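Local coordinates for protein intimin (Escherichia coli, PDB 1F00) that acts in bacterial adhesion, presenting Ig-like domains and a C-type lectin-like domain that probably binds the intimin receptor on host cells, at residues Q18-Y23 against T64-T69; T117-Y122 against K222-A227; Q124-A129 against S152-L157. One frame throughout, in Å; residues are numbered along the deposited sequence.

Interaction 1 of 3, residues Q18-Y23 against T64-T69; sequences QDAITY and TLTSTT
I21 and L65 face each other as an antiparallel hydrogen-bonded pair, and their main chains satisfy one another twice over. I21 N gives its hydrogen to L65 O at 2.9 Å, nearly straight (162°) and in the carbonyl plane. The return bond, L65 N to I21 O, is 2.8 Å but more bent, at 147°. Each carbonyl oxygen also has a CA-H close by: A20 CA lies 3.2 Å from L65 O, and T64 CA sits at a similar distance from I21 O. One residue on, T22 and T64 form the non-hydrogen-bonded pair, so their amides turn outward, T22 N to the carboxylate of D9 and T64 N to the hydroxyl of S49.

Beyond the ladder the chains part and a water takes over. It bridges D19 O, 2.6 Å away, and S67 N, from which it accepts at 2.9 Å. D19 itself spends its carboxylate elsewhere, one oxygen on V14 N and the other in a salt bridge to K10. Past the water, S67 OG donates to T69 O within its own segment.

Apolar contact runs along both faces. On the T22 and T64 side the methyl CG2 of T64 rests against T22 CB; further along, T66 CG2, beside the backbone N with OG1 in the tighter place (chi1 63°), meets A20 CB at 3.6 Å. On the I21 and L65 side, the ring edge of Y23 runs past L65, CE1 to CB at 3.8 Å, and both side chains go on to V75 of the facing strand 71-79. Strands 21-29 and 60-66 thus pair in one sheet, and their I21, Y23 and L65 face packs on strands 71-79 and 91-94 of the other, as in the beta-sandwich of an Ig-like domain.

Interaction 2 of 3, residues T117-Y122 against K222-A227; sequences TVWLQY and KAWGAA
W224, the last residue of helix 214-224 in the C-type lectin-like domain, pushes its indole against strand 118-120, whose parallel neighbour is strand 184-190. With CG beside the backbone N and the ring turned crosswise (chi2 91°), the NE1 edge faces the strand. V118 O lies in the ring plane, and the bond it accepts from W224 NE1 is almost straight, 169° at 2.8 Å.

L120 takes a face of the same indole. Its CB sits over the five-membered ring, 4.0 Å from the centroid and 16° off the normal, a CH-pi contact, and the L120 backbone N lies above that face too, nearer the rim. From there L120 runs on, CG anti to the backbone N, until CD2 meets A227 CB at 3.8 Å; the leucine thus spans from the indole to the chain beyond the helix, which turns at G225 with positive phi. W119 comes at W224 obliquely, and its own NE1 is bonded to P116 O. L157 touches both tryptophans. Between the two indoles, W224 CZ2 makes the looser approach, 4.3 Å from W119 CD1.

Interaction 3 of 3, residues Q124-A129 against S152-L157; sequences QVNLKA and SGQVTL
V155 N gives V125 O a short bond of 2.7 Å, with the donor nearly along the C=O axis. V125 N answers to V155 O at 3.0 Å, making this the hydrogen-bonded pair of an antiparallel ladder in the bacterial Ig-like domain, flanked by the non-hydrogen-bonded pairs Q124 with T156 and N126 with Q154. A further backbone bond, L127 N to G153 O, continues past the paired strands and is oblique: the N-H points well at the oxygen (163°) but comes from above the carbonyl plane.

The two faces differ in character. On the buried one, V125 and V155 run alongside each other in the same direction, with V125 CG2 against V155 CB, while L127 crosses V155 and puts CG 3.8 Å from V155 CG2. I104 covers V125 and L127, and W138 packs on L127.

The other face is polar. Q124 starts with CG beside the backbone N (chi1 -61°) and then runs extended next to T156, so that NE2 donates to T156 OG1 at 3.2 Å, in the amide plane; its OE1 has a weak bond from E231 N. N126 and Q154 cross with their amides nearly coplanar, and N126 ND2 is taken by E105.

Just ahead of strand 154-157, S152 OG accepts from Q154 N, an ST turn, and G153 takes positive phi (87°), a conformation readily adopted by glycine. There a water bridges the chains, donating to L127 O and S152 O, each at 2.8 Å, and accepting a weak 3.3 Å bond from K128 NZ.

The three contacts follow the long axis of the chain. Interaction 1 stands apart in the first Ig-like domain: its centre is about 33 Å from that of interaction 3 and about 45 Å from that of interaction 2, with no atoms touching either. Interactions 2 and 3 are neighbours, centres about 14 Å apart, and interaction 3 is nested within the chain loop that interaction 2 closes. They share a border: Y122 N probably donates to L157 O at 2.7 Å, and W224 CZ3 packs against V125 CG1 at 3.5 Å. L157 CD1 also touches W224 CH2, so the lectin-like domain and the second Ig-like domain meet through direct packing.

Interaction 1 of 3, residues Q18-Y23 against T64-T69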
loop_
_atom_site.group_PDB
_atom_site.type_symbol
_atom_site.label_atom_id
_atom_site.label_comp_id
_atom_site.label_asym_id
_atom_site.label_seq_id
_atom_site.Cartn_x
_atom_site.Cartn_y
_atom_site.Cartn_z
ATOM N N GLN A 18 17.677 5.587 -15.276
ATOM C CA GLN A 18 17.854 7.025 -15.094
ATOM C C GLN A 18 18.513 7.355 -13.760
ATOM O O GLN A 18 19.324 8.276 -13.679
ATOM C CB GLN A 18 16.506 7.744 -15.184
ATOM C CG GLN A 18 15.809 7.610 -16.530
ATOM C CD GLN A 18 16.626 8.177 -17.675
ATOM O OE1 GLN A 18 17.131 9.297 -17.595
ATOM N NE2 GLN A 18 16.751 7.409 -18.752
ATOM N N ASP A 19 18.151 6.619 -12.710
ATOM C CA ASP A 19 18.736 6.841 -11.391
ATOM C C ASP A 19 20.201 6.458 -11.548
ATOM O O ASP A 19 20.519 5.306 -11.851
ATOM C CB ASP A 19 18.063 5.946 -10.343
ATOM C CG ASP A 19 18.421 6.338 -8.923
ATOM O OD1 ASP A 19 18.089 5.576 -7.990
ATOM O OD2 ASP A 19 19.027 7.416 -8.734
ATOM N N ALA A 20 21.096 7.416 -11.342
ATOM C CA ALA A 20 22.513 7.147 -11.532
ATOM C C ALA A 20 23.381 7.230 -10.297
ATOM O O ALA A 20 23.148 8.034 -9.393
ATOM C CB ALA A 20 23.073 8.079 -12.612
ATOM N N ILE A 21 24.391 6.370 -10.278
ATOM C CA ILE A 21 25.355 6.331 -9.199
ATOM C C ILE A 21 26.620 6.916 -9.806
ATOM O O ILE A 21 27.067 6.474 -10.864
ATOM C CB ILE A 21 25.612 4.886 -8.729
ATOM C CG1 ILE A 21 24.340 4.330 -8.077
ATOM C CG2 ILE A 21 26.786 4.852 -7.761
ATOM C CD1 ILE A 21 24.504 2.968 -7.430
ATOM N N THR A 22 27.182 7.928 -9.159
ATOM C CA THR A 22 28.388 8.541 -9.681
ATOM C C THR A 22 29.628 8.067 -8.936
ATOM O O THR A 22 29.689 8.092 -7.706
ATOM C CB THR A 22 28.296 10.099 -9.665
ATOM O OG1 THR A 22 29.612 10.667 -9.693
ATOM C CG2 THR A 22 27.562 10.590 -8.456
ATOM N N TYR A 23 30.599 7.598 -9.711
ATOM C CA TYR A 23 31.856 7.113 -9.169
ATOM C C TYR A 23 32.919 8.180 -9.347
ATOM O O TYR A 23 33.018 8.805 -10.404
ATOM C CB TYR A 23 32.292 5.833 -9.891
ATOM C CG TYR A 23 31.398 4.644 -9.637
ATOM C CD1 TYR A 23 30.176 4.510 -10.295
ATOM C CD2 TYR A 23 31.767 3.658 -8.723
ATOM C CE1 TYR A 23 29.345 3.421 -10.048
ATOM C CE2 TYR A 23 30.947 2.572 -8.469
ATOM C CZ TYR A 23 29.737 2.458 -9.135
ATOM O OH TYR A 23 28.926 1.375 -8.897
ATOM N N THR A 64 29.131 8.036 -14.419
ATOM C CA THR A 64 27.879 7.610 -13.799
ATOM C C THR A 64 27.421 6.253 -14.318
ATOM O O THR A 64 27.741 5.864 -15.443
ATOM C CB THR A 64 26.754 8.634 -14.044
ATOM O OG1 THR A 64 26.580 8.828 -15.451
ATOM C CG2 THR A 64 27.090 9.961 -13.387
ATOM N N LEU A 65 26.664 5.540 -13.488
ATOM C CA LEU A 65 26.161 4.212 -13.830
ATOM C C LEU A 65 24.645 4.141 -13.630
ATOM O O LEU A 65 24.121 4.632 -12.632
ATOM C CB LEU A 65 26.831 3.161 -12.932
ATOM C CG LEU A 65 26.761 1.651 -13.213
ATOM C CD1 LEU A 65 27.148 0.908 -11.944
ATOM C CD2 LEU A 65 25.375 1.217 -13.632
ATOM N N THR A 66 23.956 3.522 -14.583
ATOM C CA THR A 66 22.507 3.339 -14.509
ATOM C C THR A 66 22.232 1.892 -14.908
ATOM O O THR A 66 23.125 1.210 -15.413
ATOM C CB THR A 66 21.761 4.268 -15.481
ATOM O OG1 THR A 66 22.128 3.945 -16.827
ATOM C CG2 THR A 66 22.114 5.719 -15.204
ATOM N N SER A 67 21.010 1.418 -14.684
ATOM C CA SER A 67 20.670 0.046 -15.039
ATOM C C SER A 67 19.176 -0.125 -15.291
ATOM O O SER A 67 18.354 0.567 -14.689
ATOM C CB SER A 67 21.119 -0.907 -13.926
ATOM O OG SER A 67 20.890 -2.259 -14.281
ATOM N N THR A 68 18.831 -1.046 -16.186
ATOM C CA THR A 68 17.432 -1.314 -16.498
ATOM C C THR A 68 16.980 -2.592 -15.802
ATOM O O THR A 68 15.797 -2.932 -15.808
ATOM C CB THR A 68 17.200 -1.468 -18.017
ATOM O OG1 THR A 68 17.960 -2.575 -18.514
ATOM C CG2 THR A 68 17.608 -0.199 -18.747
ATOM N N THR A 69 17.932 -3.310 -15.213
ATOM C CA THR A 69 17.609 -4.535 -14.495
ATOM C C THR A 69 18.239 -4.472 -13.109
ATOM O O THR A 69 19.296 -3.868 -12.923
ATOM C CB THR A 69 18.130 -5.805 -15.231
ATOM O OG1 THR A 69 19.557 -5.853 -15.164
ATOM C CG2 THR A 69 17.696 -5.791 -16.693
HETATM O O HOH W 1 19.430 3.272 -13.062
#

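Interaction 2 of 3, residues T117-Y122 against K222-A227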
loop_
_atom_site.group_PDB
_atom_site.type_symbol
_atom_site.label_atom_id
_atom_site.label_comp_id
_atom_site.label_asym_id
_atom_site.label_seq_id
_atom_site.Cartn_x
_atom_site.Cartn_y
_atom_site.Cartn_z
ATOM N N THR A 117 -16.329 0.973 -3.031
ATOM C CA THR A 117 -16.754 2.339 -2.739
ATOM C C THR A 117 -17.833 2.342 -1.662
ATOM O O THR A 117 -18.388 3.388 -1.322
ATOM C CB THR A 117 -17.296 3.040 -3.987
ATOM O OG1 THR A 117 -18.381 2.281 -4.525
ATOM C CG2 THR A 117 -16.196 3.178 -5.032
ATOM N N VAL A 118 -18.140 1.148 -1.156
ATOM C CA VAL A 118 -19.104 0.960 -0.071
ATOM C C VAL A 118 -18.280 0.222 0.975
ATOM O O VAL A 118 -17.772 -0.872 0.720
ATOM C CB VAL A 118 -20.303 0.093 -0.505
ATOM C CG1 VAL A 118 -21.273 -0.073 0.653
ATOM C CG2 VAL A 118 -21.006 0.745 -1.679
ATOM N N TRP A 119 -18.121 0.820 2.148
ATOM C CA TRP A 119 -17.284 0.202 3.170
ATOM C C TRP A 119 -17.968 -0.336 4.402
ATOM O O TRP A 119 -18.687 0.387 5.089
ATOM C CB TRP A 119 -16.238 1.185 3.699
ATOM C CG TRP A 119 -15.304 1.810 2.725
ATOM C CD1 TRP A 119 -15.144 1.510 1.405
ATOM C CD2 TRP A 119 -14.370 2.853 3.020
ATOM N NE1 TRP A 119 -14.163 2.307 0.854
ATOM C CE2 TRP A 119 -13.673 3.142 1.826
ATOM C CE3 TRP A 119 -14.055 3.572 4.181
ATOM C CZ2 TRP A 119 -12.678 4.124 1.758
ATOM C CZ3 TRP A 119 -13.064 4.549 4.115
ATOM C CH2 TRP A 119 -12.390 4.815 2.908
ATOM N N LEU A 120 -17.728 -1.607 4.692
ATOM C CA LEU A 120 -18.236 -2.176 5.925
ATOM C C LEU A 120 -17.231 -1.537 6.890
ATOM O O LEU A 120 -16.022 -1.644 6.671
ATOM C CB LEU A 120 -18.053 -3.696 5.926
ATOM C CG LEU A 120 -18.314 -4.417 7.251
ATOM C CD1 LEU A 120 -19.761 -4.203 7.682
ATOM C CD2 LEU A 120 -18.025 -5.909 7.080
ATOM N N GLN A 121 -17.692 -0.853 7.929
ATOM C CA GLN A 121 -16.729 -0.243 8.846
ATOM C C GLN A 121 -15.823 -1.307 9.454
ATOM O O GLN A 121 -16.295 -2.350 9.914
ATOM C CB GLN A 121 -17.421 0.527 9.975
ATOM C CG GLN A 121 -16.431 1.399 10.746
ATOM C CD GLN A 121 -17.056 2.192 11.887
ATOM O OE1 GLN A 121 -16.651 3.319 12.155
ATOM N NE2 GLN A 121 -18.027 1.600 12.569
ATOM N N TYR A 122 -14.523 -1.035 9.447
ATOM C CA TYR A 122 -13.524 -1.949 9.983
ATOM C C TYR A 122 -13.311 -3.156 9.081
ATOM O O TYR A 122 -12.756 -4.168 9.497
ATOM C CB TYR A 122 -13.901 -2.372 11.409
ATOM C CG TYR A 122 -14.007 -1.173 12.329
ATOM C CD1 TYR A 122 -15.097 -1.012 13.183
ATOM C CD2 TYR A 122 -13.046 -0.160 12.290
ATOM C CE1 TYR A 122 -15.232 0.135 13.972
ATOM C CE2 TYR A 122 -13.169 0.987 13.071
ATOM C CZ TYR A 122 -14.264 1.130 13.908
ATOM O OH TYR A 122 -14.391 2.264 14.674
ATOM N N LYS A 222 -21.860 -8.568 -0.830
ATOM C CA LYS A 222 -21.292 -8.843 -2.148
ATOM C C LYS A 222 -19.839 -8.373 -2.220
ATOM O O LYS A 222 -18.963 -9.069 -2.742
ATOM C CB LYS A 222 -22.114 -8.124 -3.220
ATOM C CG LYS A 222 -21.649 -8.371 -4.642
ATOM C CD LYS A 222 -22.449 -7.537 -5.646
ATOM C CE LYS A 222 -23.953 -7.763 -5.496
ATOM N NZ LYS A 222 -24.338 -9.200 -5.621
ATOM N N ALA A 223 -19.577 -7.194 -1.673
ATOM C CA ALA A 223 -18.229 -6.646 -1.699
ATOM C C ALA A 223 -17.297 -7.198 -0.622
ATOM O O ALA A 223 -16.133 -7.477 -0.899
ATOM C CB ALA A 223 -18.289 -5.121 -1.593
ATOM N N TRP A 224 -17.801 -7.362 0.598
ATOM C CA TRP A 224 -16.969 -7.827 1.699
ATOM C C TRP A 224 -17.107 -9.269 2.174
ATOM O O TRP A 224 -16.228 -9.767 2.874
ATOM C CB TRP A 224 -17.168 -6.900 2.904
ATOM C CG TRP A 224 -16.836 -5.497 2.576
ATOM C CD1 TRP A 224 -17.687 -4.535 2.108
ATOM C CD2 TRP A 224 -15.532 -4.917 2.579
ATOM N NE1 TRP A 224 -16.985 -3.383 1.811
ATOM C CE2 TRP A 224 -15.661 -3.593 2.093
ATOM C CE3 TRP A 224 -14.262 -5.388 2.941
ATOM C CZ2 TRP A 224 -14.567 -2.737 1.962
ATOM C CZ3 TRP A 224 -13.172 -4.536 2.808
ATOM C CH2 TRP A 224 -13.333 -3.224 2.322
ATOM N N GLY A 225 -18.194 -9.936 1.809
ATOM C CA GLY A 225 -18.390 -11.297 2.277
ATOM C C GLY A 225 -18.813 -11.282 3.740
ATOM O O GLY A 225 -19.035 -10.212 4.314
ATOM N N ALA A 226 -18.925 -12.459 4.352
ATOM C CA ALA A 226 -19.335 -12.569 5.753
ATOM C C ALA A 226 -18.548 -11.620 6.671
ATOM O O ALA A 226 -17.327 -11.706 6.764
ATOM C CB ALA A 226 -19.174 -14.013 6.224
ATOM N N ALA A 227 -19.261 -10.734 7.361
ATOM C CA ALA A 227 -18.633 -9.752 8.242
ATOM C C ALA A 227 -17.739 -10.310 9.341
ATOM O O ALA A 227 -16.744 -9.681 9.704
ATOM C CB ALA A 227 -19.700 -8.858 8.871
#

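Interaction 3 of 3, residues Q124-A129 against S152-L157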
loop_
_atom_site.group_PDB
_atom_site.type_symbol
_atom_site.label_atom_id
_atom_site.label_comp_id
_atom_site.label_asym_id
_atom_site.label_seq_id
_atom_site.Cartn_x
_atom_site.Cartn_y
_atom_site.Cartn_z
ATOM N N GLN A 124 -11.440 -5.096 6.157
ATOM C CA GLN A 124 -10.002 -5.095 5.928
ATOM C C GLN A 124 -9.578 -5.592 4.547
ATOM O O GLN A 124 -10.167 -6.523 4.001
ATOM C CB GLN A 124 -9.324 -5.937 7.012
ATOM C CG GLN A 124 -9.545 -5.394 8.414
ATOM C CD GLN A 124 -9.111 -6.363 9.490
ATOM O OE1 GLN A 124 -9.626 -7.480 9.579
ATOM N NE2 GLN A 124 -8.165 -5.941 10.318
ATOM N N VAL A 125 -8.555 -4.952 3.987
ATOM C CA VAL A 125 -8.031 -5.338 2.683
ATOM C C VAL A 125 -6.511 -5.447 2.755
ATOM O O VAL A 125 -5.872 -4.809 3.597
ATOM C CB VAL A 125 -8.409 -4.316 1.581
ATOM C CG1 VAL A 125 -9.916 -4.161 1.517
ATOM C CG2 VAL A 125 -7.736 -2.965 1.847
ATOM N N ASN A 126 -5.934 -6.282 1.895
ATOM C CA ASN A 126 -4.486 -6.442 1.868
ATOM C C ASN A 126 -3.893 -5.740 0.650
ATOM O O ASN A 126 -4.317 -5.980 -0.481
ATOM C CB ASN A 126 -4.086 -7.922 1.820
ATOM C CG ASN A 126 -4.423 -8.669 3.102
ATOM O OD1 ASN A 126 -4.268 -8.145 4.204
ATOM N ND2 ASN A 126 -4.865 -9.913 2.958
ATOM N N LEU A 127 -2.923 -4.863 0.886
ATOM C CA LEU A 127 -2.247 -4.166 -0.204
ATOM C C LEU A 127 -0.926 -4.885 -0.437
ATOM O O LEU A 127 -0.226 -5.224 0.519
ATOM C CB LEU A 127 -1.953 -2.707 0.161
ATOM C CG LEU A 127 -3.118 -1.776 0.507
ATOM C CD1 LEU A 127 -2.615 -0.338 0.503
ATOM C CD2 LEU A 127 -4.247 -1.937 -0.497
ATOM N N LYS A 128 -0.584 -5.121 -1.699
ATOM C CA LYS A 128 0.670 -5.792 -2.012
ATOM C C LYS A 128 1.628 -4.873 -2.746
ATOM O O LYS A 128 1.261 -4.206 -3.715
ATOM C CB LYS A 128 0.425 -7.049 -2.855
ATOM C CG LYS A 128 0.034 -8.278 -2.049
ATOM C CD LYS A 128 1.152 -8.703 -1.100
ATOM C CE LYS A 128 0.741 -9.909 -0.261
ATOM N NZ LYS A 128 -0.471 -9.624 0.571
ATOM N N ALA A 129 2.862 -4.843 -2.265
ATOM C CA ALA A 129 3.904 -4.030 -2.873
ATOM C C ALA A 129 4.876 -4.978 -3.554
ATOM O O ALA A 129 4.942 -6.160 -3.217
ATOM C CB ALA A 129 4.628 -3.217 -1.804
ATOM N N SER A 152 2.585 -5.850 7.613
ATOM C CA SER A 152 1.833 -6.649 6.641
ATOM C C SER A 152 1.219 -5.928 5.447
ATOM O O SER A 152 1.012 -6.535 4.398
ATOM C CB SER A 152 0.710 -7.401 7.350
ATOM O OG SER A 152 -0.326 -6.501 7.704
ATOM N N GLY A 153 0.904 -4.650 5.603
ATOM C CA GLY A 153 0.285 -3.931 4.507
ATOM C C GLY A 153 -1.221 -4.112 4.543
ATOM O O GLY A 153 -1.929 -3.730 3.610
ATOM N N GLN A 154 -1.724 -4.711 5.618
ATOM C CA GLN A 154 -3.160 -4.899 5.735
ATOM C C GLN A 154 -3.789 -3.599 6.220
ATOM O O GLN A 154 -3.379 -3.030 7.237
ATOM C CB GLN A 154 -3.485 -6.035 6.706
ATOM C CG GLN A 154 -4.971 -6.312 6.844
ATOM C CD GLN A 154 -5.241 -7.635 7.529
ATOM O OE1 GLN A 154 -5.149 -8.705 6.910
ATOM N NE2 GLN A 154 -5.555 -7.576 8.817
ATOM N N VAL A 155 -4.783 -3.130 5.478
ATOM C CA VAL A 155 -5.470 -1.888 5.807
ATOM C C VAL A 155 -6.844 -2.122 6.423
ATOM O O VAL A 155 -7.568 -3.025 6.020
ATOM C CB VAL A 155 -5.663 -1.015 4.547
ATOM C CG1 VAL A 155 -6.488 0.236 4.899
ATOM C CG2 VAL A 155 -4.304 -0.622 3.971
ATOM N N THR A 156 -7.189 -1.300 7.409
ATOM C CA THR A 156 -8.493 -1.382 8.047
ATOM C C THR A 156 -9.197 -0.054 7.783
ATOM O O THR A 156 -8.701 1.001 8.159
ATOM C CB THR A 156 -8.376 -1.602 9.567
ATOM O OG1 THR A 156 -7.700 -2.841 9.820
ATOM C CG2 THR A 156 -9.756 -1.643 10.207
ATOM N N LEU A 157 -10.344 -0.115 7.116
ATOM C CA LEU A 157 -11.115 1.085 6.801
ATOM C C LEU A 157 -11.931 1.502 8.023
ATOM O O LEU A 157 -12.653 0.689 8.597
ATOM C CB LEU A 157 -12.028 0.799 5.608
ATOM C CG LEU A 157 -11.256 0.346 4.362
ATOM C CD1 LEU A 157 -12.227 -0.007 3.261
ATOM C CD2 LEU A 157 -10.305 1.453 3.903
HETATM O O HOH W 2 -0.980 -7.010 2.472
#